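Local coordinates for probable endonuclease 4 (Thermotoga maritima, PDB 4HNO), which probably cleaves DNA at apurinic or apyrimidinic sites in base excision repair, leaving a 3'-hydroxyl group and a 5'-terminal sugar phosphate, at residues E270-E273 against D274-V278. Sequence-based numbering, arbitrary orientation. Where two conformers were deposited one is given.
Sequences EHAE and DIKKV
E270, H271, A272 and E273 each accept a backbone hydrogen bond from the residue four places on, D274 to K277, in an unbroken run of alpha-helical bonds in helix 268-284. The bond from K276 N to A272 O is the straightest, with an N-H...O angle of 168°, but also the longest at 3.1 Å. The same carbonyl takes a second donor. A water lies 2.8 Å from A272 O and donates to it, and this water also accepts from K276 NZ at 3.1 Å. K276 reaches the water by running extended through CD and CE and then bending at its last torsion (chi4 67°). The lysine thus turns back along its own helix, with NZ 4.2 Å from A272 CB.

On the inner side, I275 lays CG1 alongside the H271 carbonyl, 3.4 Å from H271 O. Its side chain also packs on I7 and L262, side chains of two neighbouring parallel strands of the TIM barrel. D274 holds CG beside its backbone N (chi1 -82°), which brings the carboxylate back over the preceding turn. OD1 stands 3.5 Å from E270 O; both are acceptors, so they do not bond. R235 is shared by the two carboxylates: its NH2 forms salt bridges with D274 OD1 and E273 OE1, and a weak hydrogen bond with E270 O. D274 OD2 takes hydrogen bonds from T264 OG1 and I236 N. H271 NE2 is hydrogen-bonded to T264 O, of the residue that follows the metal ligand E263 in sequence.

The two faces therefore differ in chemistry. The K276 ammonium group is linked to the A272 carbonyl through water, whereas the carboxylate of buried D274 has direct polar partners. The shared arginine probably offsets the like charges of E273 and D274, and D274 and H271 tie this helix to the segment following E263.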
loop_
_atom_site.group_PDB
_atom_site.type_symbol
_atom_site.label_atom_id
_atom_site.label_comp_id
_atom_site.label_asym_id
_atom_site.label_seq_id
_atom_site.Cartn_x
_atom_site.Cartn_y
_atom_site.Cartn_z
ATOM N N GLU A 270 -12.299 0.211 15.109
ATOM C CA GLU A 270 -11.683 -1.105 15.007
ATOM C C GLU A 270 -10.185 -0.964 14.774
ATOM O O GLU A 270 -9.380 -1.753 15.277
ATOM C CB GLU A 270 -12.319 -1.913 13.877
ATOM C CG GLU A 270 -13.719 -2.439 14.196
ATOM C CD GLU A 270 -14.771 -1.346 14.210
ATOM O OE1 GLU A 270 -15.798 -1.519 14.900
ATOM O OE2 GLU A 270 -14.584 -0.320 13.523
ATOM N N HIS A 271 -9.802 0.038 13.992
ATOM C CA HIS A 271 -8.394 0.260 13.739
ATOM C C HIS A 271 -7.663 0.710 14.994
ATOM O O HIS A 271 -6.532 0.292 15.210
ATOM C CB HIS A 271 -8.194 1.195 12.551
ATOM C CG HIS A 271 -8.632 0.572 11.271
ATOM N ND1 HIS A 271 -9.129 1.289 10.204
ATOM C CD2 HIS A 271 -8.683 -0.728 10.901
ATOM C CE1 HIS A 271 -9.450 0.459 9.229
ATOM N NE2 HIS A 271 -9.196 -0.772 9.630
ATOM N N ALA A 272 -8.305 1.518 15.836
ATOM C CA ALA A 272 -7.715 1.866 17.112
ATOM C C ALA A 272 -7.476 0.595 17.947
ATOM O O ALA A 272 -6.434 0.458 18.603
ATOM C CB ALA A 272 -8.626 2.849 17.866
ATOM N N GLU A 273 -8.437 -0.318 17.927
ATOM C CA GLU A 273 -8.279 -1.567 18.649
ATOM C C GLU A 273 -7.125 -2.384 18.076
ATOM O O GLU A 273 -6.373 -3.005 18.834
ATOM C CB GLU A 273 -9.579 -2.374 18.613
ATOM C CG GLU A 273 -10.690 -1.807 19.472
ATOM C CD GLU A 273 -11.996 -2.570 19.315
ATOM O OE1 GLU A 273 -12.039 -3.557 18.546
ATOM O OE2 GLU A 273 -12.987 -2.179 19.968
ATOM N N ASP A 274 -6.996 -2.406 16.751
ATOM C CA ASP A 274 -5.919 -3.160 16.130
ATOM C C ASP A 274 -4.556 -2.564 16.479
ATOM O O ASP A 274 -3.598 -3.311 16.668
ATOM C CB ASP A 274 -6.110 -3.287 14.610
ATOM C CG ASP A 274 -7.088 -4.433 14.221
ATOM O OD1 ASP A 274 -7.871 -4.859 15.115
ATOM O OD2 ASP A 274 -7.084 -4.872 13.030
ATOM N N ILE A 275 -4.451 -1.234 16.565
ATOM C CA ILE A 275 -3.193 -0.625 16.950
ATOM C C ILE A 275 -2.855 -1.033 18.384
ATOM O O ILE A 275 -1.720 -1.401 18.680
ATOM C CB ILE A 275 -3.238 0.913 16.784
ATOM C CG1 ILE A 275 -3.285 1.248 15.287
ATOM C CG2 ILE A 275 -2.035 1.559 17.435
ATOM C CD1 ILE A 275 -3.360 2.735 14.985
ATOM N N LYS A 276 -3.836 -1.001 19.278
ATOM C CA LYS A 276 -3.603 -1.469 20.637
ATOM C C LYS A 276 -3.155 -2.925 20.632
ATOM O O LYS A 276 -2.272 -3.290 21.399
ATOM C CB LYS A 276 -4.867 -1.309 21.466
ATOM C CG LYS A 276 -5.137 0.122 21.884
ATOM C CD LYS A 276 -6.400 0.237 22.726
ATOM C CE LYS A 276 -6.742 1.690 23.023
ATOM N NZ LYS A 276 -7.131 2.440 21.794
ATOM N N LYS A 277 -3.767 -3.758 19.789
ATOM C CA LYS A 277 -3.383 -5.166 19.693
ATOM C C LYS A 277 -1.928 -5.317 19.247
ATOM O O LYS A 277 -1.209 -6.165 19.762
ATOM C CB LYS A 277 -4.325 -5.897 18.735
ATOM C CG LYS A 277 -4.049 -7.381 18.558
ATOM C CD LYS A 277 -4.258 -8.144 19.848
ATOM C CE LYS A 277 -4.548 -9.607 19.576
ATOM N NZ LYS A 277 -4.902 -10.326 20.827
ATOM N N VAL A 278 -1.495 -4.525 18.271
ATOM C CA VAL A 278 -0.106 -4.576 17.844
ATOM C C VAL A 278 0.832 -4.322 19.020
ATOM O O VAL A 278 1.794 -5.060 19.230
ATOM C CB VAL A 278 0.155 -3.584 16.697
ATOM C CG1 VAL A 278 1.642 -3.424 16.440
ATOM C CG2 VAL A 278 -0.582 -4.059 15.446
HETATM O O HOH W 1 -5.022 2.657 19.595
#